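Local coordinates for protein uricase (Arthrobacter globiformis, PDB 2YZC) that catalyses the oxidation of uric acid by molecular oxygen to 5-hydroxyisourate, a step on the route to (S)-allantoin, at residues R180-T194 with P238-H252. Residues are numbered along the deposited sequence; the frame is centred on the assembly and turned at random.
Sequences RILATDVSARWRYNT and PEIDEIKMSLPNKHH. With 1AL (allantoate ion), chain I.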
loop_
_atom_site.group_PDB
_atom_site.type_symbol
_atom_site.label_atom_id
_atom_site.label_comp_id
_atom_site.label_asym_id
_atom_site.label_seq_id
_atom_site.Cartn_x
_atom_site.Cartn_y
_atom_site.Cartn_z
ATOM N N ARG A 180 -19.529 17.490 -16.273
ATOM C CA ARG A 180 -18.469 17.179 -15.323
ATOM C C ARG A 180 -17.877 15.829 -15.689
ATOM O O ARG A 180 -18.443 15.092 -16.497
ATOM C CB ARG A 180 -19.020 17.113 -13.890
ATOM C CG ARG A 180 -19.959 15.920 -13.630
ATOM C CD ARG A 180 -20.386 15.802 -12.170
ATOM N NE ARG A 180 -21.204 14.606 -11.946
ATOM C CZ ARG A 180 -21.593 14.165 -10.753
ATOM N NH1 ARG A 180 -21.250 14.819 -9.651
ATOM N NH2 ARG A 180 -22.314 13.049 -10.660
ATOM N N ILE A 181 -16.724 15.521 -15.110
ATOM C CA ILE A 181 -16.090 14.230 -15.336
ATOM C C ILE A 181 -16.736 13.271 -14.337
ATOM O O ILE A 181 -17.145 13.681 -13.251
ATOM C CB ILE A 181 -14.559 14.284 -15.051
ATOM C CG1 ILE A 181 -13.827 14.933 -16.231
ATOM C CG2 ILE A 181 -14.010 12.881 -14.793
ATOM C CD1 ILE A 181 -12.321 15.032 -16.030
ATOM N N LEU A 182 -16.861 12.009 -14.723
ATOM C CA LEU A 182 -17.410 10.992 -13.830
ATOM C C LEU A 182 -16.387 9.869 -13.882
ATOM O O LEU A 182 -16.261 9.194 -14.898
ATOM C CB LEU A 182 -18.774 10.494 -14.323
ATOM C CG LEU A 182 -19.390 9.368 -13.480
ATOM C CD1 LEU A 182 -19.616 9.859 -12.057
ATOM C CD2 LEU A 182 -20.709 8.910 -14.096
ATOM N N ALA A 183 -15.634 9.708 -12.800
ATOM C CA ALA A 183 -14.606 8.674 -12.714
ATOM C C ALA A 183 -14.868 7.805 -11.492
ATOM O O ALA A 183 -15.223 8.311 -10.426
ATOM C CB ALA A 183 -13.231 9.318 -12.603
ATOM N N THR A 184 -14.689 6.499 -11.640
ATOM C CA THR A 184 -14.927 5.598 -10.526
ATOM C C THR A 184 -14.109 4.325 -10.675
ATOM O O THR A 184 -13.473 4.102 -11.703
ATOM C CB THR A 184 -16.447 5.235 -10.434
ATOM O OG1 THR A 184 -16.699 4.484 -9.242
ATOM C CG2 THR A 184 -16.878 4.407 -11.627
ATOM N N ASP A 185 -14.102 3.517 -9.620
ATOM C CA ASP A 185 -13.414 2.227 -9.630
ATOM C C ASP A 185 -14.562 1.237 -9.582
ATOM O O ASP A 185 -15.318 1.206 -8.610
ATOM C CB ASP A 185 -12.551 2.024 -8.382
ATOM C CG ASP A 185 -11.367 2.955 -8.328
ATOM O OD1 ASP A 185 -10.744 3.188 -9.385
ATOM O OD2 ASP A 185 -11.047 3.441 -7.221
ATOM N N VAL A 186 -14.722 0.445 -10.628
ATOM C CA VAL A 186 -15.811 -0.509 -10.638
ATOM C C VAL A 186 -15.532 -1.700 -9.735
ATOM O O VAL A 186 -14.567 -2.439 -9.938
ATOM C CB VAL A 186 -16.101 -1.030 -12.056
ATOM C CG1 VAL A 186 -17.286 -1.992 -12.018
ATOM C CG2 VAL A 186 -16.395 0.137 -12.992
ATOM N N SER A 187 -16.374 -1.850 -8.718
ATOM C CA SER A 187 -16.304 -2.960 -7.778
ATOM C C SER A 187 -17.714 -3.515 -7.812
ATOM O O SER A 187 -18.652 -2.854 -7.365
ATOM C CB SER A 187 -15.990 -2.483 -6.356
ATOM O OG SER A 187 -14.609 -2.230 -6.181
ATOM N N ALA A 188 -17.872 -4.704 -8.376
ATOM C CA ALA A 188 -19.194 -5.305 -8.466
ATOM C C ALA A 188 -19.127 -6.773 -8.101
ATOM O O ALA A 188 -18.137 -7.444 -8.371
ATOM C CB ALA A 188 -19.743 -5.147 -9.876
ATOM N N ARG A 189 -20.190 -7.262 -7.476
ATOM C CA ARG A 189 -20.269 -8.660 -7.094
ATOM C C ARG A 189 -21.691 -9.137 -7.356
ATOM O O ARG A 189 -22.660 -8.465 -6.995
ATOM C CB ARG A 189 -19.884 -8.818 -5.623
ATOM C CG ARG A 189 -18.374 -8.809 -5.430
ATOM C CD ARG A 189 -17.968 -8.566 -3.996
ATOM N NE ARG A 189 -16.522 -8.694 -3.819
ATOM C CZ ARG A 189 -15.608 -8.034 -4.526
ATOM N NH1 ARG A 189 -15.974 -7.184 -5.480
ATOM N NH2 ARG A 189 -14.318 -8.220 -4.275
ATOM N N TRP A 190 -21.804 -10.281 -8.019
ATOM C CA TRP A 190 -23.110 -10.834 -8.347
ATOM C C TRP A 190 -23.246 -12.281 -7.876
ATOM O O TRP A 190 -22.300 -13.079 -7.947
ATOM C CB TRP A 190 -23.361 -10.698 -9.860
ATOM C CG TRP A 190 -22.293 -11.295 -10.740
ATOM C CD1 TRP A 190 -22.291 -12.544 -11.289
ATOM C CD2 TRP A 190 -21.086 -10.659 -11.189
ATOM N NE1 TRP A 190 -21.165 -12.726 -12.055
ATOM C CE2 TRP A 190 -20.407 -11.586 -12.011
ATOM C CE3 TRP A 190 -20.514 -9.398 -10.978
ATOM C CZ2 TRP A 190 -19.183 -11.292 -12.627
ATOM C CZ3 TRP A 190 -19.291 -9.104 -11.592
ATOM C CH2 TRP A 190 -18.643 -10.050 -12.405
ATOM N N ARG A 191 -24.430 -12.606 -7.368
ATOM C CA ARG A 191 -24.706 -13.937 -6.850
ATOM C C ARG A 191 -25.485 -14.790 -7.844
ATOM O O ARG A 191 -26.529 -14.377 -8.344
ATOM C CB ARG A 191 -25.497 -13.834 -5.545
ATOM C CG ARG A 191 -25.857 -15.187 -4.926
ATOM C CD ARG A 191 -26.495 -15.011 -3.552
ATOM N NE ARG A 191 -27.832 -14.423 -3.617
ATOM C CZ ARG A 191 -28.921 -15.086 -4.002
ATOM N NH1 ARG A 191 -28.835 -16.360 -4.362
ATOM N NH2 ARG A 191 -30.100 -14.479 -4.020
ATOM N N TYR A 192 -24.967 -15.982 -8.125
ATOM C CA TYR A 192 -25.621 -16.897 -9.044
ATOM C C TYR A 192 -26.683 -17.681 -8.284
ATOM O O TYR A 192 -26.508 -17.985 -7.106
ATOM C CB TYR A 192 -24.597 -17.864 -9.640
ATOM C CG TYR A 192 -23.570 -17.197 -10.529
ATOM C CD1 TYR A 192 -23.959 -16.492 -11.667
ATOM C CD2 TYR A 192 -22.206 -17.287 -10.247
ATOM C CE1 TYR A 192 -23.021 -15.895 -12.507
ATOM C CE2 TYR A 192 -21.256 -16.694 -11.082
ATOM C CZ TYR A 192 -21.673 -16.002 -12.209
ATOM O OH TYR A 192 -20.749 -15.423 -13.045
ATOM N N ASN A 193 -27.787 -18.003 -8.950
ATOM C CA ASN A 193 -28.842 -18.772 -8.299
ATOM C C ASN A 193 -28.695 -20.259 -8.615
ATOM O O ASN A 193 -29.557 -21.070 -8.272
ATOM C CB ASN A 193 -30.226 -18.258 -8.724
ATOM C CG ASN A 193 -30.362 -18.091 -10.222
ATOM O OD1 ASN A 193 -30.949 -17.113 -10.693
ATOM N ND2 ASN A 193 -29.839 -19.042 -10.981
ATOM N N THR A 194 -27.582 -20.604 -9.262
ATOM C CA THR A 194 -27.281 -21.983 -9.633
ATOM C C THR A 194 -25.785 -22.123 -9.895
ATOM O O THR A 194 -25.134 -21.153 -10.275
ATOM C CB THR A 194 -28.023 -22.398 -10.915
ATOM O OG1 THR A 194 -27.613 -23.716 -11.295
ATOM C CG2 THR A 194 -27.704 -21.432 -12.055
ATOM N N PRO A 238 -30.207 -14.808 -16.588
ATOM C CA PRO A 238 -31.184 -15.492 -15.733
ATOM C C PRO A 238 -30.545 -16.173 -14.523
ATOM O O PRO A 238 -31.189 -16.341 -13.489
ATOM C CB PRO A 238 -31.827 -16.504 -16.684
ATOM C CG PRO A 238 -31.722 -15.833 -18.017
ATOM C CD PRO A 238 -30.312 -15.286 -17.979
ATOM N N GLU A 239 -29.278 -16.562 -14.654
ATOM C CA GLU A 239 -28.591 -17.233 -13.559
ATOM C C GLU A 239 -28.148 -16.299 -12.438
ATOM O O GLU A 239 -27.639 -16.759 -11.417
ATOM C CB GLU A 239 -27.378 -18.019 -14.076
ATOM C CG GLU A 239 -26.535 -17.291 -15.107
ATOM C CD GLU A 239 -27.158 -17.339 -16.489
ATOM O OE1 GLU A 239 -27.366 -18.461 -17.003
ATOM O OE2 GLU A 239 -27.441 -16.262 -17.058
ATOM N N ILE A 240 -28.336 -14.997 -12.623
ATOM C CA ILE A 240 -27.950 -14.037 -11.595
ATOM C C ILE A 240 -29.173 -13.509 -10.846
ATOM O O ILE A 240 -30.120 -13.019 -11.455
ATOM C CB ILE A 240 -27.167 -12.845 -12.207
ATOM C CG1 ILE A 240 -25.862 -13.353 -12.840
ATOM C CG2 ILE A 240 -26.881 -11.805 -11.128
ATOM C CD1 ILE A 240 -25.009 -12.259 -13.505
ATOM N N ASP A 241 -29.154 -13.616 -9.521
ATOM C CA ASP A 241 -30.273 -13.131 -8.713
ATOM C C ASP A 241 -30.103 -11.700 -8.236
ATOM O O ASP A 241 -31.086 -10.999 -7.981
ATOM C CB ASP A 241 -30.486 -14.032 -7.500
ATOM C CG ASP A 241 -31.587 -15.047 -7.719
ATOM O OD1 ASP A 241 -32.138 -15.092 -8.840
ATOM O OD2 ASP A 241 -31.896 -15.796 -6.769
ATOM N N GLU A 242 -28.857 -11.263 -8.102
ATOM C CA GLU A 242 -28.603 -9.914 -7.638
ATOM C C GLU A 242 -27.162 -9.506 -7.872
ATOM O O GLU A 242 -26.269 -10.342 -7.970
ATOM C CB GLU A 242 -28.912 -9.804 -6.145
ATOM C CG GLU A 242 -28.215 -10.869 -5.306
ATOM C CD GLU A 242 -28.455 -10.695 -3.823
ATOM O OE1 GLU A 242 -28.219 -11.662 -3.064
ATOM O OE2 GLU A 242 -28.871 -9.588 -3.415
ATOM N N ILE A 243 -26.952 -8.205 -7.968
ATOM C CA ILE A 243 -25.615 -7.679 -8.157
ATOM C C ILE A 243 -25.489 -6.489 -7.228
ATOM O O ILE A 243 -26.411 -5.679 -7.103
ATOM C CB ILE A 243 -25.375 -7.256 -9.624
ATOM C CG1 ILE A 243 -23.961 -6.677 -9.769
ATOM C CG2 ILE A 243 -26.422 -6.242 -10.061
ATOM C CD1 ILE A 243 -23.555 -6.403 -11.195
ATOM N N LYS A 244 -24.357 -6.410 -6.543
ATOM C CA LYS A 244 -24.101 -5.319 -5.622
ATOM C C LYS A 244 -22.910 -4.552 -6.146
ATOM O O LYS A 244 -21.944 -5.149 -6.617
ATOM C CB LYS A 244 -23.780 -5.846 -4.226
ATOM C CG LYS A 244 -24.938 -6.541 -3.541
ATOM C CD LYS A 244 -24.594 -6.877 -2.103
ATOM C CE LYS A 244 -25.837 -7.290 -1.331
ATOM N NZ LYS A 244 -25.531 -7.452 0.115
ATOM N N MET A 245 -22.983 -3.231 -6.065
ATOM C CA MET A 245 -21.882 -2.405 -6.524
ATOM C C MET A 245 -21.514 -1.363 -5.486
ATOM O O MET A 245 -22.363 -0.878 -4.731
ATOM C CB MET A 245 -22.248 -1.720 -7.838
ATOM C CG MET A 245 -22.377 -2.678 -9.002
ATOM S SD MET A 245 -23.117 -1.895 -10.441
ATOM C CE MET A 245 -24.817 -2.295 -10.163
ATOM N N SER A 246 -20.227 -1.037 -5.459
ATOM C CA SER A 246 -19.682 -0.042 -4.555
ATOM C C SER A 246 -18.847 0.831 -5.483
ATOM O O SER A 246 -17.784 0.418 -5.949
ATOM C CB SER A 246 -18.798 -0.709 -3.501
ATOM O OG SER A 246 -18.315 0.246 -2.577
ATOM N N LEU A 247 -19.345 2.031 -5.761
ATOM C CA LEU A 247 -18.671 2.936 -6.677
ATOM C C LEU A 247 -18.254 4.263 -6.076
ATOM O O LEU A 247 -19.094 5.053 -5.653
ATOM C CB LEU A 247 -19.574 3.218 -7.879
ATOM C CG LEU A 247 -20.145 2.020 -8.638
ATOM C CD1 LEU A 247 -21.014 2.514 -9.778
ATOM C CD2 LEU A 247 -19.008 1.157 -9.169
ATOM N N PRO A 248 -16.943 4.524 -6.015
ATOM C CA PRO A 248 -16.520 5.805 -5.455
ATOM C C PRO A 248 -16.652 6.863 -6.542
ATOM O O PRO A 248 -16.544 6.554 -7.733
ATOM C CB PRO A 248 -15.058 5.556 -5.086
ATOM C CG PRO A 248 -14.614 4.580 -6.133
ATOM C CD PRO A 248 -15.793 3.619 -6.193
ATOM N N ASN A 249 -16.934 8.098 -6.150
ATOM C CA ASN A 249 -16.992 9.162 -7.133
ATOM C C ASN A 249 -15.650 9.853 -6.922
ATOM O O ASN A 249 -15.507 10.689 -6.026
ATOM C CB ASN A 249 -18.131 10.139 -6.861
ATOM C CG ASN A 249 -18.466 10.975 -8.087
ATOM O OD1 ASN A 249 -17.601 11.229 -8.920
ATOM N ND2 ASN A 249 -19.718 11.403 -8.201
ATOM N N LYS A 250 -14.662 9.468 -7.725
ATOM C CA LYS A 250 -13.315 10.015 -7.617
ATOM C C LYS A 250 -13.284 11.371 -8.294
ATOM O O LYS A 250 -13.218 11.480 -9.515
ATOM C CB LYS A 250 -12.317 9.045 -8.250
ATOM C CG LYS A 250 -12.492 7.630 -7.700
ATOM C CD LYS A 250 -11.266 6.766 -7.886
ATOM C CE LYS A 250 -10.997 6.465 -9.334
ATOM N NZ LYS A 250 -9.795 5.596 -9.444
ATOM N N HIS A 251 -13.335 12.402 -7.465
ATOM C CA HIS A 251 -13.395 13.777 -7.932
ATOM C C HIS A 251 -12.232 14.320 -8.734
ATOM O O HIS A 251 -11.076 14.243 -8.330
ATOM C CB HIS A 251 -13.658 14.698 -6.740
ATOM C CG HIS A 251 -14.862 14.313 -5.936
ATOM N ND1 HIS A 251 -14.825 14.165 -4.565
ATOM C CD2 HIS A 251 -16.135 14.043 -6.309
ATOM C CE1 HIS A 251 -16.025 13.820 -4.129
ATOM N NE2 HIS A 251 -16.838 13.739 -5.167
ATOM N N HIS A 252 -12.573 14.867 -9.893
ATOM C CA HIS A 252 -11.620 15.511 -10.779
ATOM C C HIS A 252 -12.154 16.929 -10.810
ATOM O O HIS A 252 -13.105 17.231 -11.531
ATOM C CB HIS A 252 -11.657 14.887 -12.176
ATOM C CG HIS A 252 -10.911 13.594 -12.270
ATOM N ND1 HIS A 252 -11.234 12.494 -11.506
ATOM C CD2 HIS A 252 -9.828 13.239 -13.001
ATOM C CE1 HIS A 252 -10.381 11.517 -11.760
ATOM N NE2 HIS A 252 -9.517 11.943 -12.663
HETATM C C1 1AL I . -23.703 12.093 -7.206
HETATM O O2 1AL I . -24.071 11.478 -8.221
HETATM N N3 1AL I . -24.303 11.935 -5.994
HETATM N N4 1AL I . -22.621 12.946 -7.416
HETATM C C5 1AL I . -20.895 12.093 -5.563
HETATM O O6 1AL I . -21.145 10.914 -5.876
HETATM O O7 1AL I . -19.963 12.469 -4.835
HETATM C C8 1AL I . -21.657 13.206 -6.346
HETATM C C9 1AL I . -21.954 14.964 -4.667
HETATM O O10 1AL I . -21.264 15.795 -4.039
HETATM N N11 1AL I . -23.054 14.356 -4.121
HETATM N N12 1AL I . -21.669 14.605 -5.938
HETATM O O HOH W 1 -18.598 13.216 -10.794
HETATM O O HOH W 2 -15.595 17.053 -12.856
HETATM O O HOH W 3 -15.238 14.521 -11.019
HETATM O O HOH W 4 -15.696 11.559 -10.679
HETATM O O HOH W 5 -14.550 0.461 -6.126
HETATM O O HOH W 6 -32.975 -15.859 -4.392
#
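Arg191 reaches across to both Asp241 and Glu242 where a classic beta bulge sets this residue of strand 182-192 opposite the two on the antiparallel strand 240-254. Its CB lies 4.0 Å from Glu242 CG, and CG stands opposite the backbone N (chi1 179°). A bend at chi3 (70°) then turns the guanidinium toward the neighbouring strand. NE forms an almost straight salt bridge (173°) to Glu242 OE1, 2.8 Å away, within the guanidinium plane and on the anti lone pair; Trp295 NE1 shares this oxygen. CZ and NH2 pass by Asp241 CB, which sits over one face, NH2 at 3.5 Å from it. NH2 also forms a longer salt bridge with Asp241 OD2, supplemented by a water joining the two. On the other side of the sheet, Ile240 CD1 comes within 3.5 Å of Trp190 CD1, while its CG1 packs against Tyr192. The two strands are the inner pair of a ββααββ T-fold unit, connected through helices 199-216 and 222-236. Further along, the Pro248 carbonyl accepts the hydroxyl of Thr184 (OG1 to O 2.6 Å), in plane and on a lone pair. Lys250 NZ makes a salt bridge to Asp185 OD1 at 2.6 Å, an oxygen hydrogen-bonded also to Thr154 OG1. One water links Ala183 N, Lys250 O and Asn249 OD1, probably helping to set the amide whose ND2 donates to allantoate O6 at 2.8 Å. Arg180 NH2, its NE hydrogen-bonded to Ser161 OG, and NE2 of His251, assigned to the charge relay, add weak bonds to this ion, which Thr67 of a neighbouring subunit also binds.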